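Local coordinates for nuclear transport factor 2 family protein (Rhodopseudomonas palustris, PDB 3DM8) that is of unknown function but has the SnoaL-like fold of the nuclear transport factor 2 superfamily and may act as an isomerase, at residues L13-N18 / T22-T27; H73-M78 / S102-L107. One frame throughout, in Å; residues are numbered along the deposited sequence. Where two conformers were deposited one is given.

Overall arrangement
Both contacts lie within the SnoaL-like domain but on opposite sides of the chain's centre, about 19 Å apart between centres and about 7 Å between nearest atoms, without touching. Interaction 1 joins two consecutive helices, 5-19 and 23-28, on the helical side of the cone-like fold; it is partly buried, with apolar leucine and alanine packing and, on its exposed side, a salt bridge whose hydrogen bond is weak. Interaction 2 is a surface contact across the sheet, between strands 67-79 and 100-112, which are separated by strand 83-94, and rests chiefly on a two-bonded arginine-glutamate salt bridge. The second subunit approaches interaction 2, whereas no other chain of the assembly touches interaction 1.

Interaction 1 (L13-N18 / T22-T27); sequences LHRALN and TEELAT
A helix-helix packing contact, apolar with an ion pair on the solvent side, joins the last turns of helix 5-19 to the start of helix 23-28 across a short turn, with Leu25 set against Ala16 and Leu13. The helix segments run at 133° to one another and their axes approach to 8.2 Å. The small Ala16 is consistent with this approach: its CB meets CD2 of Leu25 at 3.7 Å and CG2 of Thr22 at 3.9 Å. The same Leu25 CD2 reaches CD1 of Leu13 at 4.0 Å, the two leucines running alongside each other.

On the solvent side, Arg15 and Glu24 form a salt bridge through NE, not through the terminal nitrogens. Arg15 NE lies 3.1 Å from Glu24 OE2, at the guanidinium edge, and 3.2 Å from Glu24 OE1, so both oxygens crowd one N-H. The bond to OE2 is weak, bent to 136° at the hydrogen. Planes 82° apart, and an Arg15 NH2 still 4.1 Å from Glu24 OE1, go with the absence of a two-nitrogen grip. An extended Glu24 chain, with CG opposite the carbonyl carbon, carries the carboxylate out to this meeting point.

Arg15 is also tied to Gln21 of the turn by backbone hydrogen bonding. Helix 53-66 packs against Leu13 and Leu25 through Cys60 and Leu57, while Asn18 bonds to Ile69 O at the start of strand 67-79.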
ATOM      1  N   LEU A  13     -10.744  -2.662 -16.275  1.00 14.13           N
ATOM      2  CA  LEU A  13     -11.281  -3.053 -14.974  1.00 15.48           C
ATOM      3  C   LEU A  13     -12.566  -2.264 -14.646  1.00 15.41           C
ATOM      4  O   LEU A  13     -13.568  -2.775 -14.073  1.00 16.97           O
ATOM      5  CB  LEU A  13     -10.207  -2.815 -13.912  1.00 15.51           C
ATOM      6  CG  LEU A  13     -10.619  -3.332 -12.529  1.00 17.03           C
ATOM      7  CD1 LEU A  13     -10.879  -4.868 -12.528  1.00 19.08           C
ATOM      8  CD2 LEU A  13      -9.522  -2.872 -11.531  1.00 22.16           C
ATOM      9  N   HIS A  14     -12.568  -0.986 -15.010  1.00 16.07           N
ATOM     10  CA  HIS A  14     -13.766  -0.144 -14.847  1.00 15.04           C
ATOM     11  C   HIS A  14     -14.968  -0.718 -15.571  1.00 15.98           C
ATOM     12  O   HIS A  14     -16.092  -0.831 -15.025  1.00 15.95           O
ATOM     13  CB  HIS A  14     -13.485   1.262 -15.405  1.00 16.29           C
ATOM     14  CG  HIS A  14     -14.616   2.220 -15.240  1.00 17.26           C
ATOM     15  ND1 HIS A  14     -14.599   3.231 -14.289  1.00 20.82           N
ATOM     16  CD2 HIS A  14     -15.771   2.368 -15.928  1.00 16.08           C
ATOM     17  CE1 HIS A  14     -15.706   3.947 -14.400  1.00 19.69           C
ATOM     18  NE2 HIS A  14     -16.447   3.422 -15.361  1.00 18.92           N
ATOM     19  N   ARG A  15     -14.736  -1.085 -16.819  1.00 16.16           N
ATOM     20  CA  ARG A  15     -15.796  -1.692 -17.640  1.00 17.26           C
ATOM     21  C   ARG A  15     -16.342  -2.949 -16.961  1.00 16.73           C
ATOM     22  O   ARG A  15     -17.544  -3.197 -16.948  1.00 14.68           O
ATOM     23  CB  ARG A  15     -15.289  -2.046 -19.050  1.00 18.74           C
ATOM     24  CG  ARG A  15     -14.864  -0.842 -19.840  1.00 23.16           C
ATOM     25  CD  ARG A  15     -14.882  -1.174 -21.297  1.00 28.13           C
ATOM     26  NE  ARG A  15     -14.349  -0.105 -22.133  1.00 33.31           N
ATOM     27  CZ  ARG A  15     -15.089   0.859 -22.675  1.00 36.59           C
ATOM     28  NH1 ARG A  15     -16.398   0.918 -22.443  1.00 38.12           N
ATOM     29  NH2 ARG A  15     -14.512   1.781 -23.431  1.00 37.76           N
ATOM     30  N   ALA A  16     -15.436  -3.734 -16.370  1.00 15.62           N
ATOM     31  CA  ALA A  16     -15.816  -5.024 -15.828  1.00 16.15           C
ATOM     32  C   ALA A  16     -16.596  -4.769 -14.549  1.00 17.10           C
ATOM     33  O   ALA A  16     -17.693  -5.312 -14.353  1.00 18.04           O
ATOM     34  CB  ALA A  16     -14.625  -5.939 -15.582  1.00 14.89           C
ATOM     35  N   LEU A  17     -16.075  -3.900 -13.697  1.00 16.48           N
ATOM     36  CA  LEU A  17     -16.679  -3.737 -12.372  1.00 17.36           C
ATOM     37  C   LEU A  17     -17.977  -2.975 -12.443  1.00 18.97           C
ATOM     38  O   LEU A  17     -18.930  -3.247 -11.691  1.00 19.35           O
ATOM     39  CB  LEU A  17     -15.732  -3.030 -11.405  1.00 18.76           C
ATOM     40  CG  LEU A  17     -14.437  -3.771 -11.110  1.00 18.05           C
ATOM     41  CD1 LEU A  17     -13.703  -3.053  -9.950  1.00 19.57           C
ATOM     42  CD2 LEU A  17     -14.585  -5.268 -10.844  1.00 18.42           C
ATOM     43  N   ASN A  18     -18.032  -1.995 -13.341  1.00 19.00           N
ATOM     44  CA  ASN A  18     -19.186  -1.107 -13.343  1.00 20.39           C
ATOM     45  C   ASN A  18     -20.232  -1.536 -14.329  1.00 20.00           C
ATOM     46  O   ASN A  18     -21.450  -1.508 -14.043  1.00 20.16           O
ATOM     47  CB  ASN A  18     -18.790   0.358 -13.499  1.00 21.03           C
ATOM     48  CG  ASN A  18     -18.644   1.035 -12.135  1.00 23.54           C
ATOM     49  OD1 ASN A  18     -18.277   0.373 -11.157  1.00 24.62           O
ATOM     50  ND2 ASN A  18     -18.969   2.321 -12.053  1.00 28.17           N
ATOM     51  N   THR A  22     -16.628  -7.668 -19.539  1.00 18.25           N
ATOM     52  CA  THR A  22     -15.337  -8.228 -19.104  1.00 18.80           C
ATOM     53  C   THR A  22     -14.386  -8.590 -20.224  1.00 18.95           C
ATOM     54  O   THR A  22     -13.282  -9.050 -19.996  1.00 18.98           O
ATOM     55  CB  THR A  22     -15.527  -9.469 -18.205  1.00 19.95           C
ATOM     56  OG1 THR A  22     -16.075 -10.548 -18.969  1.00 19.16           O
ATOM     57  CG2 THR A  22     -16.405  -9.132 -17.008  1.00 18.27           C
ATOM     58  N   GLU A  23     -14.782  -8.308 -21.455  1.00 20.30           N
ATOM     59  CA  GLU A  23     -13.960  -8.754 -22.595  1.00 20.10           C
ATOM     60  C   GLU A  23     -12.586  -8.088 -22.617  1.00 19.83           C
ATOM     61  O   GLU A  23     -11.588  -8.751 -22.899  1.00 17.89           O
ATOM     62  CB  GLU A  23     -14.683  -8.552 -23.924  1.00 22.36           C
ATOM     63  CG  GLU A  23     -16.031  -9.274 -23.999  1.00 25.42           C
ATOM     64  CD  GLU A  23     -17.138  -8.679 -23.061  1.00 30.01           C
ATOM     65  OE1 GLU A  23     -17.231  -7.440 -22.860  1.00 29.87           O
ATOM     66  OE2 GLU A  23     -17.946  -9.493 -22.536  1.00 36.90           O
ATOM     67  N   GLU A  24     -12.545  -6.789 -22.346  1.00 19.37           N
ATOM     68  CA  GLU A  24     -11.274  -6.030 -22.387  1.00 19.55           C
ATOM     69  C   GLU A  24     -10.360  -6.445 -21.266  1.00 17.88           C
ATOM     70  O   GLU A  24      -9.159  -6.504 -21.443  1.00 17.58           O
ATOM     71  CB  GLU A  24     -11.466  -4.508 -22.287  1.00 21.18           C
ATOM     72  CG  GLU A  24     -11.944  -3.825 -23.546  1.00 24.68           C
ATOM     73  CD  GLU A  24     -12.088  -2.286 -23.391  1.00 28.34           C
ATOM     74  OE1 GLU A  24     -12.617  -1.686 -24.330  1.00 30.97           O
ATOM     75  OE2 GLU A  24     -11.662  -1.687 -22.359  1.00 30.38           O
ATOM     76  N   LEU A  25     -10.950  -6.735 -20.113  1.00 16.34           N
ATOM     77  CA  LEU A  25     -10.186  -7.174 -18.973  1.00 16.24           C
ATOM     78  C   LEU A  25      -9.562  -8.528 -19.275  1.00 16.09           C
ATOM     79  O   LEU A  25      -8.440  -8.779 -18.921  1.00 16.63           O
ATOM     80  CB  LEU A  25     -11.029  -7.254 -17.716  1.00 15.69           C
ATOM     81  CG  LEU A  25     -10.380  -7.664 -16.405  1.00 16.83           C
ATOM     82  CD1 LEU A  25      -9.284  -6.700 -16.055  1.00 20.26           C
ATOM     83  CD2 LEU A  25     -11.413  -7.675 -15.283  1.00 16.70           C
ATOM     84  N   ALA A  26     -10.341  -9.413 -19.850  1.00 17.20           N
ATOM     85  CA  ALA A  26      -9.855 -10.763 -20.154  1.00 16.65           C
ATOM     86  C   ALA A  26      -8.692 -10.724 -21.137  1.00 17.12           C
ATOM     87  O   ALA A  26      -7.771 -11.581 -21.070  1.00 18.18           O
ATOM     88  CB  ALA A  26     -10.997 -11.654 -20.671  1.00 16.47           C
ATOM     89  N   THR A  27      -8.702  -9.736 -22.036  1.00 16.25           N
ATOM     90  CA  THR A  27      -7.631  -9.616 -23.030  1.00 16.99           C
ATOM     91  C   THR A  27      -6.317  -9.246 -22.369  1.00 17.39           C
ATOM     92  O   THR A  27      -5.233  -9.702 -22.747  1.00 17.78           O
ATOM     93  CB  THR A  27      -8.003  -8.582 -24.107  1.00 18.22           C
ATOM     94  OG1 THR A  27      -9.133  -9.104 -24.808  1.00 20.52           O
ATOM     95  CG2 THR A  27      -6.897  -8.363 -25.068  1.00 22.09           C
TER

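Interaction 2 (H73-M78 / S102-L107); sequences HRESVM and SVRMAL
The carboxylate of Glu75 and the guanidinium of Arg104 meet edge to edge, their planes only 25° apart, while the aromatic ring of Tyr38 of the second subunit makes a cation-pi contact with Arg104. At the guanidinium edge the grip is side-on: NE and NH2 each take one carboxylate oxygen. Arg104 NE gives the straighter bond, 2.9 Å to Glu75 OE1 with 173° at the hydrogen; OE1 accepts through its syn lone pair and lies almost in the guanidinium plane. Arg104 NH2 to Glu75 OE2 is equally short at 2.9 Å but more bent, and OE2 is tilted from the guanidinium plane. The Glu75 OE2 atom also lies at the edge of the His73 ring, in its plane.

The two side chains are nearly perpendicular. Arg104 leaves its strand extended and then bends at chi3 (-95°), which turns the guanidinium edge to the carboxylate. Arg74 NH2 comes within 4.4 Å of Leu107 CD2, which lies obliquely to the guanidinium.

Strand 83-94 runs between the two segments, so the salt bridge spans an intervening strand of the sheet. Glu75 and Ser76 pair together opposite Met87 of that strand, a classic beta bulge in the outermost strand 67-79 of this chain. Arg89, also on strand 83-94, adds a long, weak ion pair to Glu75 OE2.

Two bonds to one carboxylate fix the rotation of the guanidinium as well as its position. These two bonds from Arg104, with Arg89 further off, would probably keep Glu75 ionised, and its charge would help balance that of Arg104 where the latter meets Tyr38 of the second subunit.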
ATOM      1  N   HIS A  73      -9.920   8.594  -7.067  1.00 18.32           N
ATOM      2  CA  HIS A  73      -8.911   9.604  -6.838  1.00 20.90           C
ATOM      3  C   HIS A  73      -7.513   9.010  -6.829  1.00 21.12           C
ATOM      4  O   HIS A  73      -7.179   8.186  -6.006  1.00 22.07           O
ATOM      5  CB  HIS A  73      -9.105  10.389  -5.558  1.00 21.04           C
ATOM      6  CG  HIS A  73      -8.136  11.516  -5.450  1.00 25.08           C
ATOM      7  ND1 HIS A  73      -7.156  11.567  -4.482  1.00 29.45           N
ATOM      8  CD2 HIS A  73      -7.924  12.586  -6.257  1.00 27.89           C
ATOM      9  CE1 HIS A  73      -6.412  12.644  -4.669  1.00 26.67           C
ATOM     10  NE2 HIS A  73      -6.854  13.277  -5.740  1.00 29.54           N
ATOM     11  N   ARG A  74      -6.718   9.496  -7.745  1.00 21.02           N
ATOM     12  CA  ARG A  74      -5.346   8.992  -7.940  1.00 21.77           C
ATOM     13  C   ARG A  74      -4.376   9.921  -7.222  1.00 21.30           C
ATOM     14  O   ARG A  74      -4.209  11.085  -7.622  1.00 21.01           O
ATOM     15  CB  ARG A  74      -5.034   8.978  -9.437  1.00 22.94           C
ATOM     16  CG  ARG A  74      -4.178   7.822  -9.920  1.00 27.29           C
ATOM     17  CD  ARG A  74      -5.106   6.729 -10.494  1.00 31.91           C
ATOM     18  NE  ARG A  74      -4.409   5.453 -10.656  1.00 35.71           N
ATOM     19  CZ  ARG A  74      -4.954   4.364 -11.189  1.00 36.12           C
ATOM     20  NH1 ARG A  74      -6.214   4.402 -11.613  1.00 33.65           N
ATOM     21  NH2 ARG A  74      -4.235   3.249 -11.294  1.00 36.03           N
ATOM     22  N   GLU A  75      -3.707   9.388  -6.199  1.00 21.13           N
ATOM     23  CA  GLU A  75      -2.892  10.185  -5.276  1.00 20.60           C
ATOM     24  C   GLU A  75      -1.434  10.233  -5.627  1.00 19.80           C
ATOM     25  O   GLU A  75      -0.787  11.259  -5.483  1.00 19.34           O
ATOM     26  CB  GLU A  75      -3.094   9.700  -3.842  1.00 21.62           C
ATOM     27  CG  GLU A  75      -4.524   9.983  -3.352  1.00 24.43           C
ATOM     28  CD  GLU A  75      -4.923   9.318  -1.989  1.00 30.71           C
ATOM     29  OE1 GLU A  75      -4.252   8.378  -1.473  1.00 32.10           O
ATOM     30  OE2 GLU A  75      -5.964   9.726  -1.444  1.00 35.15           O
ATOM     31  N   SER A  76      -0.893   9.110  -6.065  1.00 17.61           N
ATOM     32  CA  SER A  76       0.513   9.027  -6.487  0.50 17.58           C
ATOM     33  C   SER A  76       0.550   8.009  -7.608  1.00 17.20           C
ATOM     34  O   SER A  76      -0.162   7.017  -7.557  1.00 16.69           O
ATOM     35  CB  SER A  76       1.451   8.487  -5.383  0.50 17.33           C
ATOM     36  OG  SER A  76       1.151   8.936  -4.061  0.50 21.26           O
ATOM     37  N   VAL A  77       1.397   8.250  -8.567  1.00 15.33           N
ATOM     38  CA  VAL A  77       1.609   7.315  -9.673  1.00 15.65           C
ATOM     39  C   VAL A  77       3.065   7.352 -10.093  1.00 14.60           C
ATOM     40  O   VAL A  77       3.630   8.418 -10.365  1.00 14.78           O
ATOM     41  CB  VAL A  77       0.765   7.697 -10.897  1.00 16.30           C
ATOM     42  CG1 VAL A  77       1.002   6.707 -12.021  1.00 18.06           C
ATOM     43  CG2 VAL A  77      -0.727   7.773 -10.532  1.00 17.04           C
ATOM     44  N   MET A  78       3.663   6.179 -10.115  1.00 13.83           N
ATOM     45  CA  MET A  78       5.051   5.967 -10.493  1.00 14.87           C
ATOM     46  C   MET A  78       5.111   4.958 -11.637  1.00 13.20           C
ATOM     47  O   MET A  78       4.859   3.781 -11.469  1.00 13.68           O
ATOM     48  CB  MET A  78       5.839   5.541  -9.238  1.00 16.54           C
ATOM     49  CG  MET A  78       5.681   6.625  -8.136  1.00 23.03           C
ATOM     50  SD  MET A  78       6.809   6.581  -6.676  1.00 31.18           S
ATOM     51  CE  MET A  78       6.244   7.898  -5.528  1.00 24.23           C
ATOM     52  N   SER A 102     -15.274   4.044   1.351  1.00 18.04           N
ATOM     53  CA  SER A 102     -14.058   4.606   0.694  1.00 17.79           C
ATOM     54  C   SER A 102     -12.900   3.671   0.968  1.00 18.42           C
ATOM     55  O   SER A 102     -12.716   3.218   2.108  1.00 20.09           O
ATOM     56  CB  SER A 102     -13.824   6.030   1.218  1.00 18.83           C
ATOM     57  OG  SER A 102     -12.557   6.555   0.866  1.00 21.73           O
ATOM     58  N   VAL A 103     -12.138   3.345  -0.069  1.00 17.02           N
ATOM     59  CA  VAL A 103     -11.033   2.383   0.016  1.00 18.75           C
ATOM     60  C   VAL A 103      -9.763   3.018  -0.508  1.00 17.36           C
ATOM     61  O   VAL A 103      -9.744   3.484  -1.634  1.00 15.88           O
ATOM     62  CB  VAL A 103     -11.342   1.136  -0.827  1.00 19.49           C
ATOM     63  CG1 VAL A 103     -10.268   0.086  -0.645  1.00 23.15           C
ATOM     64  CG2 VAL A 103     -12.703   0.547  -0.424  1.00 23.41           C
ATOM     65  N   ARG A 104      -8.713   3.043   0.319  1.00 15.75           N
ATOM     66  CA  ARG A 104      -7.442   3.541  -0.132  1.00 16.40           C
ATOM     67  C   ARG A 104      -6.489   2.368  -0.382  1.00 14.82           C
ATOM     68  O   ARG A 104      -6.302   1.506   0.484  1.00 13.54           O
ATOM     69  CB  ARG A 104      -6.815   4.456   0.906  1.00 17.69           C
ATOM     70  CG  ARG A 104      -5.560   4.992   0.387  1.00 18.96           C
ATOM     71  CD  ARG A 104      -4.909   5.939   1.338  1.00 25.76           C
ATOM     72  NE  ARG A 104      -5.275   7.328   1.020  1.00 26.64           N
ATOM     73  CZ  ARG A 104      -6.098   8.070   1.742  1.00 25.14           C
ATOM     74  NH1 ARG A 104      -6.739   7.585   2.798  1.00 27.34           N
ATOM     75  NH2 ARG A 104      -6.338   9.303   1.354  1.00 29.23           N
ATOM     76  N   MET A 105      -5.928   2.325  -1.580  1.00 13.71           N
ATOM     77  CA  MET A 105      -5.158   1.158  -2.015  1.00 13.86           C
ATOM     78  C   MET A 105      -3.822   1.599  -2.609  1.00 13.49           C
ATOM     79  O   MET A 105      -3.715   2.674  -3.167  1.00 15.15           O
ATOM     80  CB  MET A 105      -5.924   0.345  -3.056  1.00 16.74           C
ATOM     81  CG  MET A 105      -7.346  -0.005  -2.712  1.00 21.87           C
ATOM     82  SD  MET A 105      -8.254  -0.603  -4.202  1.00 30.22           S
ATOM     83  CE  MET A 105      -8.378   0.894  -5.156  1.00 30.23           C
ATOM     84  N   ALA A 106      -2.833   0.727  -2.468  1.00 12.21           N
ATOM     85  CA  ALA A 106      -1.540   0.851  -3.128  1.00 11.68           C
ATOM     86  C   ALA A 106      -1.346  -0.380  -3.997  1.00 13.65           C
ATOM     87  O   ALA A 106      -1.465  -1.518  -3.523  1.00 12.89           O
ATOM     88  CB  ALA A 106      -0.423   0.951  -2.092  1.00 13.09           C
ATOM     89  N   LEU A 107      -1.085  -0.125  -5.270  1.00 13.07           N
ATOM     90  CA  LEU A 107      -1.061  -1.129  -6.347  1.00 15.21           C
ATOM     91  C   LEU A 107       0.325  -1.151  -7.008  1.00 14.23           C
ATOM     92  O   LEU A 107       0.841  -0.123  -7.399  1.00 15.11           O
ATOM     93  CB  LEU A 107      -2.144  -0.698  -7.375  1.00 16.84           C
ATOM     94  CG  LEU A 107      -2.315  -1.496  -8.633  1.00 22.08           C
ATOM     95  CD1 LEU A 107      -2.964  -2.820  -8.225  1.00 27.47           C
ATOM     96  CD2 LEU A 107      -3.197  -0.716  -9.609  1.00 25.71           C
TER